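Local coordinates for ribonucleoside triphosphate reductase (Lactobacillus leichmannii, PDB 1L1L), which reduces ribonucleoside triphosphates to 2'-deoxyribonucleoside triphosphates with the help of a B12 cofactor, as an allosterically regulated monomer, at residues 486-491 and 619-624; 590-595 and 604-609. All coordinates share one frame; numbering follows the deposited sequence.

Contact 1 of 2, residues 486-491 and 619-624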
ATOM      1  N   GLY A 486      21.399 -20.954  -8.661  1.00 40.16           N
ATOM      2  CA  GLY A 486      21.446 -22.319  -8.184  1.00 39.07           C
ATOM      3  C   GLY A 486      21.407 -22.361  -6.670  1.00 39.44           C
ATOM      4  O   GLY A 486      21.231 -23.422  -6.074  1.00 39.86           O
ATOM      5  N   ASN A 487      21.567 -21.199  -6.041  1.00 39.01           N
ATOM      6  CA  ASN A 487      21.555 -21.108  -4.585  1.00 38.86           C
ATOM      7  C   ASN A 487      21.012 -19.754  -4.132  1.00 37.48           C
ATOM      8  O   ASN A 487      20.727 -18.888  -4.950  1.00 35.37           O
ATOM      9  CB  ASN A 487      22.972 -21.291  -4.034  1.00 40.00           C
ATOM     10  CG  ASN A 487      23.960 -20.309  -4.642  1.00 41.77           C
ATOM     11  OD1 ASN A 487      24.337 -20.433  -5.808  1.00 41.70           O
ATOM     12  ND2 ASN A 487      24.373 -19.319  -3.857  1.00 41.57           N
ATOM     13  N   ARG A 488      20.886 -19.580  -2.821  1.00 37.76           N
ATOM     14  CA  ARG A 488      20.374 -18.332  -2.263  1.00 38.27           C
ATOM     15  C   ARG A 488      21.479 -17.286  -2.122  1.00 38.95           C
ATOM     16  O   ARG A 488      22.623 -17.624  -1.790  1.00 39.30           O
ATOM     17  CB  ARG A 488      19.716 -18.612  -0.912  1.00 38.20           C
ATOM     18  CG  ARG A 488      18.585 -19.630  -1.010  1.00 37.84           C
ATOM     19  CD  ARG A 488      17.790 -19.702   0.272  1.00 38.70           C
ATOM     20  NE  ARG A 488      18.619 -20.084   1.409  1.00 39.42           N
ATOM     21  CZ  ARG A 488      19.082 -21.310   1.622  1.00 39.85           C
ATOM     22  NH1 ARG A 488      18.796 -22.290   0.771  1.00 40.09           N
ATOM     23  NH2 ARG A 488      19.822 -21.556   2.692  1.00 38.75           N
ATOM     24  N   VAL A 489      21.130 -16.023  -2.372  1.00 38.50           N
ATOM     25  CA  VAL A 489      22.086 -14.918  -2.298  1.00 38.69           C
ATOM     26  C   VAL A 489      23.046 -15.047  -1.119  1.00 39.32           C
ATOM     27  O   VAL A 489      24.207 -14.653  -1.213  1.00 39.78           O
ATOM     28  CB  VAL A 489      21.366 -13.544  -2.234  1.00 38.40           C
ATOM     29  CG1 VAL A 489      20.692 -13.349  -0.873  1.00 38.09           C
ATOM     30  CG2 VAL A 489      22.362 -12.437  -2.508  1.00 38.08           C
ATOM     31  N   VAL A 490      22.567 -15.595  -0.007  1.00 39.64           N
ATOM     32  CA  VAL A 490      23.425 -15.790   1.153  1.00 40.42           C
ATOM     33  C   VAL A 490      23.953 -17.229   1.097  1.00 41.11           C
ATOM     34  O   VAL A 490      23.231 -18.180   1.398  1.00 41.20           O
ATOM     35  CB  VAL A 490      22.656 -15.567   2.479  1.00 40.09           C
ATOM     36  CG1 VAL A 490      23.590 -15.754   3.665  1.00 39.97           C
ATOM     37  CG2 VAL A 490      22.059 -14.172   2.502  1.00 40.09           C
ATOM     38  N   THR A 491      25.217 -17.373   0.710  1.00 41.68           N
ATOM     39  CA  THR A 491      25.857 -18.681   0.587  1.00 41.80           C
ATOM     40  C   THR A 491      26.409 -19.231   1.900  1.00 42.46           C
ATOM     41  O   THR A 491      26.735 -20.419   2.000  1.00 42.50           O
ATOM     42  CB  THR A 491      26.995 -18.625  -0.448  1.00 41.88           C
ATOM     43  OG1 THR A 491      27.978 -17.660  -0.039  1.00 40.58           O
ATOM     44  CG2 THR A 491      26.443 -18.225  -1.803  1.00 40.70           C
ATOM     45  N   ASN A 619      18.722 -26.287  -2.637  1.00 40.96           N
ATOM     46  CA  ASN A 619      18.939 -24.949  -2.102  1.00 40.87           C
ATOM     47  C   ASN A 619      17.611 -24.227  -1.918  1.00 40.17           C
ATOM     48  O   ASN A 619      17.577 -23.069  -1.494  1.00 39.83           O
ATOM     49  CB  ASN A 619      19.849 -24.124  -3.019  1.00 41.12           C
ATOM     50  CG  ASN A 619      21.307 -24.517  -2.893  1.00 41.90           C
ATOM     51  OD1 ASN A 619      21.842 -24.615  -1.785  1.00 42.26           O
ATOM     52  ND2 ASN A 619      21.961 -24.741  -4.025  1.00 41.63           N
ATOM     53  N   PHE A 620      16.521 -24.912  -2.253  1.00 39.39           N
ATOM     54  CA  PHE A 620      15.194 -24.334  -2.098  1.00 38.26           C
ATOM     55  C   PHE A 620      14.946 -24.182  -0.609  1.00 38.48           C
ATOM     56  O   PHE A 620      15.187 -25.113   0.159  1.00 38.18           O
ATOM     57  CB  PHE A 620      14.115 -25.255  -2.668  1.00 37.14           C
ATOM     58  CG  PHE A 620      12.720 -24.721  -2.484  1.00 35.71           C
ATOM     59  CD1 PHE A 620      12.206 -23.771  -3.359  1.00 34.87           C
ATOM     60  CD2 PHE A 620      11.950 -25.115  -1.397  1.00 34.32           C
ATOM     61  CE1 PHE A 620      10.944 -23.214  -3.151  1.00 34.68           C
ATOM     62  CE2 PHE A 620      10.688 -24.565  -1.173  1.00 33.72           C
ATOM     63  CZ  PHE A 620      10.183 -23.613  -2.051  1.00 32.80           C
ATOM     64  N   ALA A 621      14.450 -23.019  -0.204  1.00 38.32           N
ATOM     65  CA  ALA A 621      14.178 -22.776   1.205  1.00 37.97           C
ATOM     66  C   ALA A 621      12.757 -22.271   1.403  1.00 38.15           C
ATOM     67  O   ALA A 621      12.331 -21.332   0.732  1.00 37.99           O
ATOM     68  CB  ALA A 621      15.169 -21.763   1.753  1.00 38.13           C
ATOM     69  N   SER A 622      12.020 -22.903   2.313  1.00 38.22           N
ATOM     70  CA  SER A 622      10.653 -22.476   2.599  1.00 38.22           C
ATOM     71  C   SER A 622      10.728 -21.478   3.753  1.00 37.50           C
ATOM     72  O   SER A 622      11.589 -21.607   4.625  1.00 37.60           O
ATOM     73  CB  SER A 622       9.785 -23.674   2.981  1.00 38.96           C
ATOM     74  OG  SER A 622      10.337 -24.361   4.087  1.00 41.61           O
ATOM     75  N   ALA A 623       9.829 -20.497   3.754  1.00 35.98           N
ATOM     76  CA  ALA A 623       9.809 -19.446   4.771  1.00 36.19           C
ATOM     77  C   ALA A 623       9.955 -19.956   6.200  1.00 36.68           C
ATOM     78  O   ALA A 623      10.618 -19.326   7.026  1.00 36.78           O
ATOM     79  CB  ALA A 623       8.530 -18.619   4.641  1.00 35.69           C
ATOM     80  N   GLY A 624       9.342 -21.095   6.490  1.00 36.71           N
ATOM     81  CA  GLY A 624       9.428 -21.641   7.830  1.00 37.41           C
ATOM     82  C   GLY A 624      10.796 -22.175   8.209  1.00 37.62           C
ATOM     83  O   GLY A 624      11.104 -22.299   9.398  1.00 38.26           O
TER
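N619 and R488 reach across to each other's segment in opposite directions, each gripping a backbone carbonyl oxygen there. N619 gives up the most surface. Its side chain leaves toward 486-491 with CG beside its own backbone N (chi1 -76°), and N619 CB and CG both lie against G486 O, CB also near N487 CA and CG near N487 CB. At the end of the chain, N619 ND2 donates to G486 O in a bent bond (137° at the hydrogen) whose modelled length, 2.5 Å, is doubtfully short, the oxygen lying out of the plane of the N619 amide. G486 has just left helix 477-485 with positive phi, and its carbonyl also receives a weak bond from N617 ND2. N619 ND2 also packs against the methylene of N487, 3.6 Å from N487 CB, while the N487 amide leads away to D511.

R488 returns the bond with its guanidinium. Its chain bends at chi3 (-60°), which brings the group back to N619: R488 NH1 donates to N619 O at 2.7 Å. The oxygen lies in the guanidinium plane, at its edge, but NH1 stands well above the plane of the N619 carbonyl, so the approach misses its lone pairs. The methyl of A621 covers one face of the guanidinium and closes on the aliphatic part of the arm, with R488 CD 3.6 Å from A621 CB. NE forms a salt bridge to E630 of helix 628-641, a second anchor that fixes how the group is turned.

The contact therefore joins the turn between helix 477-485 and strand 490-497 to the loop ahead of helix 628-641. Its chemistry is two polar side chains bonded to main-chain oxygens, with one methyl as the main apolar filling: a directional surface tie rather than a hydrophobic core.

Contact 2 of 2, residues 590-595 and 604-609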
ATOM      1  N   CYS A 590     -13.924 -27.273 -14.257  1.00 27.61           N
ATOM      2  CA  CYS A 590     -12.551 -27.569 -14.648  1.00 26.35           C
ATOM      3  C   CYS A 590     -11.812 -28.623 -13.820  1.00 26.49           C
ATOM      4  O   CYS A 590     -10.664 -28.955 -14.129  1.00 25.82           O
ATOM      5  CB  CYS A 590     -11.726 -26.284 -14.673  1.00 27.87           C
ATOM      6  SG  CYS A 590     -12.244 -25.124 -15.939  1.00 30.61           S
ATOM      7  N   GLY A 591     -12.445 -29.140 -12.766  1.00 24.42           N
ATOM      8  CA  GLY A 591     -11.804 -30.165 -11.963  1.00 24.44           C
ATOM      9  C   GLY A 591     -11.274 -29.750 -10.593  1.00 24.79           C
ATOM     10  O   GLY A 591     -10.838 -30.605  -9.811  1.00 25.88           O
ATOM     11  N   TYR A 592     -11.299 -28.453 -10.308  1.00 23.57           N
ATOM     12  CA  TYR A 592     -10.819 -27.941  -9.027  1.00 24.60           C
ATOM     13  C   TYR A 592     -11.652 -28.502  -7.882  1.00 23.92           C
ATOM     14  O   TYR A 592     -12.880 -28.574  -7.981  1.00 23.73           O
ATOM     15  CB  TYR A 592     -10.920 -26.422  -9.003  1.00 23.97           C
ATOM     16  CG  TYR A 592      -9.940 -25.730  -9.914  1.00 24.87           C
ATOM     17  CD1 TYR A 592      -8.609 -25.557  -9.531  1.00 23.43           C
ATOM     18  CD2 TYR A 592     -10.337 -25.267 -11.170  1.00 24.45           C
ATOM     19  CE1 TYR A 592      -7.695 -24.941 -10.372  1.00 25.00           C
ATOM     20  CE2 TYR A 592      -9.426 -24.650 -12.023  1.00 24.06           C
ATOM     21  CZ  TYR A 592      -8.111 -24.493 -11.618  1.00 24.47           C
ATOM     22  OH  TYR A 592      -7.199 -23.901 -12.457  1.00 27.02           O
ATOM     23  N   ARG A 593     -10.983 -28.885  -6.799  1.00 25.28           N
ATOM     24  CA  ARG A 593     -11.681 -29.417  -5.631  1.00 26.64           C
ATOM     25  C   ARG A 593     -12.209 -28.244  -4.825  1.00 26.73           C
ATOM     26  O   ARG A 593     -11.525 -27.232  -4.691  1.00 26.86           O
ATOM     27  CB  ARG A 593     -10.734 -30.258  -4.769  1.00 27.74           C
ATOM     28  CG  ARG A 593     -10.357 -31.596  -5.396  1.00 29.64           C
ATOM     29  CD  ARG A 593      -9.800 -32.589  -4.367  1.00 31.71           C
ATOM     30  NE  ARG A 593      -9.421 -33.848  -5.016  1.00 34.31           N
ATOM     31  CZ  ARG A 593      -8.803 -34.860  -4.413  1.00 35.71           C
ATOM     32  NH1 ARG A 593      -8.481 -34.784  -3.129  1.00 36.25           N
ATOM     33  NH2 ARG A 593      -8.504 -35.957  -5.102  1.00 37.05           N
ATOM     34  N   THR A 594     -13.433 -28.374  -4.312  1.00 27.24           N
ATOM     35  CA  THR A 594     -14.053 -27.312  -3.524  1.00 28.05           C
ATOM     36  C   THR A 594     -14.673 -27.872  -2.238  1.00 29.09           C
ATOM     37  O   THR A 594     -14.930 -29.072  -2.128  1.00 28.22           O
ATOM     38  CB  THR A 594     -15.166 -26.579  -4.310  1.00 28.90           C
ATOM     39  OG1 THR A 594     -16.278 -27.459  -4.509  1.00 30.90           O
ATOM     40  CG2 THR A 594     -14.654 -26.121  -5.674  1.00 28.11           C
ATOM     41  N   GLU A 595     -14.926 -26.985  -1.280  1.00 29.30           N
ATOM     42  CA  GLU A 595     -15.507 -27.376  -0.003  1.00 30.95           C
ATOM     43  C   GLU A 595     -16.044 -26.119   0.661  1.00 29.78           C
ATOM     44  O   GLU A 595     -15.566 -25.015   0.393  1.00 29.22           O
ATOM     45  CB  GLU A 595     -14.427 -27.993   0.892  1.00 33.17           C
ATOM     46  CG  GLU A 595     -13.416 -26.957   1.380  1.00 37.07           C
ATOM     47  CD  GLU A 595     -12.170 -27.559   1.994  1.00 41.12           C
ATOM     48  OE1 GLU A 595     -12.297 -28.365   2.953  1.00 42.57           O
ATOM     49  OE2 GLU A 595     -11.057 -27.212   1.520  1.00 41.76           O
ATOM     50  N   THR A 604     -17.135 -20.558  -0.209  1.00 25.53           N
ATOM     51  CA  THR A 604     -16.603 -21.815  -0.737  1.00 27.04           C
ATOM     52  C   THR A 604     -15.100 -21.707  -0.941  1.00 27.09           C
ATOM     53  O   THR A 604     -14.604 -20.692  -1.433  1.00 26.78           O
ATOM     54  CB  THR A 604     -17.225 -22.168  -2.133  1.00 26.97           C
ATOM     55  OG1 THR A 604     -18.640 -22.325  -2.016  1.00 28.58           O
ATOM     56  CG2 THR A 604     -16.624 -23.459  -2.681  1.00 27.46           C
ATOM     57  N   CYS A 605     -14.380 -22.752  -0.558  1.00 27.10           N
ATOM     58  CA  CYS A 605     -12.942 -22.790  -0.748  1.00 27.74           C
ATOM     59  C   CYS A 605     -12.687 -23.565  -2.032  1.00 26.97           C
ATOM     60  O   CYS A 605     -13.365 -24.553  -2.310  1.00 26.52           O
ATOM     61  CB  CYS A 605     -12.244 -23.545   0.382  1.00 30.40           C
ATOM     62  SG  CYS A 605     -11.943 -22.607   1.893  1.00 34.73           S
ATOM     63  N   VAL A 606     -11.714 -23.110  -2.809  1.00 26.32           N
ATOM     64  CA  VAL A 606     -11.345 -23.814  -4.023  1.00 24.12           C
ATOM     65  C   VAL A 606      -9.849 -24.119  -3.893  1.00 24.07           C
ATOM     66  O   VAL A 606      -9.033 -23.219  -3.631  1.00 21.94           O
ATOM     67  CB  VAL A 606     -11.643 -22.966  -5.278  1.00 24.97           C
ATOM     68  CG1 VAL A 606     -11.230 -23.733  -6.533  1.00 24.44           C
ATOM     69  CG2 VAL A 606     -13.134 -22.631  -5.330  1.00 24.34           C
ATOM     70  N   GLU A 607      -9.495 -25.392  -4.065  1.00 23.74           N
ATOM     71  CA  GLU A 607      -8.113 -25.838  -3.924  1.00 24.62           C
ATOM     72  C   GLU A 607      -7.267 -25.773  -5.200  1.00 26.42           C
ATOM     73  O   GLU A 607      -7.583 -26.420  -6.216  1.00 26.23           O
ATOM     74  CB  GLU A 607      -8.110 -27.258  -3.355  1.00 26.72           C
ATOM     75  CG  GLU A 607      -9.092 -27.396  -2.183  1.00 27.97           C
ATOM     76  CD  GLU A 607      -8.987 -28.707  -1.437  1.00 32.04           C
ATOM     77  OE1 GLU A 607      -8.200 -29.586  -1.846  1.00 31.97           O
ATOM     78  OE2 GLU A 607      -9.705 -28.855  -0.417  1.00 34.42           O
ATOM     79  N   PHE A 608      -6.182 -25.002  -5.130  1.00 25.50           N
ATOM     80  CA  PHE A 608      -5.271 -24.839  -6.271  1.00 26.50           C
ATOM     81  C   PHE A 608      -3.911 -25.463  -5.989  1.00 27.57           C
ATOM     82  O   PHE A 608      -3.158 -24.971  -5.146  1.00 27.01           O
ATOM     83  CB  PHE A 608      -5.045 -23.353  -6.602  1.00 24.72           C
ATOM     84  CG  PHE A 608      -6.277 -22.622  -7.065  1.00 24.97           C
ATOM     85  CD1 PHE A 608      -7.271 -22.250  -6.163  1.00 25.21           C
ATOM     86  CD2 PHE A 608      -6.444 -22.304  -8.420  1.00 23.91           C
ATOM     87  CE1 PHE A 608      -8.420 -21.572  -6.598  1.00 24.42           C
ATOM     88  CE2 PHE A 608      -7.581 -21.633  -8.865  1.00 24.36           C
ATOM     89  CZ  PHE A 608      -8.572 -21.264  -7.958  1.00 25.01           C
ATOM     90  N   PRO A 609      -3.583 -26.575  -6.668  1.00 28.27           N
ATOM     91  CA  PRO A 609      -2.276 -27.206  -6.445  1.00 30.01           C
ATOM     92  C   PRO A 609      -1.215 -26.254  -7.014  1.00 31.37           C
ATOM     93  O   PRO A 609      -1.392 -25.726  -8.112  1.00 31.90           O
ATOM     94  CB  PRO A 609      -2.371 -28.505  -7.252  1.00 30.14           C
ATOM     95  CG  PRO A 609      -3.859 -28.805  -7.240  1.00 30.51           C
ATOM     96  CD  PRO A 609      -4.462 -27.441  -7.473  1.00 29.09           C
TER
HETATM   97  O   HOH W   1      -8.158 -29.100  -6.395  1.00 29.83           O
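This is an antiparallel beta hairpin at the margin of a four-stranded antiparallel sheet: 593-596 is an outermost strand, and 603-611 separates it from 570-578. The axes of 593-595 and 604-609 approach to 4.7 Å, their N-to-C directions 156° apart. E595 and C605 form a hydrogen-bonded pair, with C605 N to E595 O at 2.7 Å and E595 N to C605 O at 3.1 Å. T594 and V606 follow as a non-hydrogen-bonded pair, their CG2 methyls side by side on the face covered by helix 583-589. Farther along, E607 N also bonds to R593 O at 2.8 Å, and a water bridges R593 N and E607 O.

Ahead of the strand, where helix 583-589 ends in a Schellman motif at G591, Y592 lays its CB on V606 CG1. Its ring edge meets E607 O, and Y592 CE1 comes to 3.5 Å from F608 CD2, the two ring planes inclined at 43°.

E595 and E607 share the other face with C605. Arginines probably offset the charge: R574 forms a salt bridge with E595, and R701 with E607. E595 CG sits between its backbone N and carbonyl carbon (chi1 70°), from where the extended chain crosses that of E607 at about a right angle and leaves E595 OE2 only 2.9 Å from E607 OE2, a like-charge approach that may raise the pKa of one carboxylate.

Overall arrangement
Contact 2 is nested within the chain loop that contact 1 closes: 486-491 comes first, then the hairpin segments 590-595 and 604-609, and finally 619-624. Their centres are about 30 Å apart and their nearest atoms about 13 Å, so they do not touch. Both lie far from the centre of the monomer, their centres at about 27 and 29 Å from it. Strand 603-611 of the hairpin runs on into the loop carrying 619-624, linking the two directly along the chain. Contact 2 is local, within one antiparallel sheet, whereas contact 1 spans 127 intervening residues and brings the chain leaving that sheet back beside helix 477-485 and the two-stranded sheet 490-497/504-510.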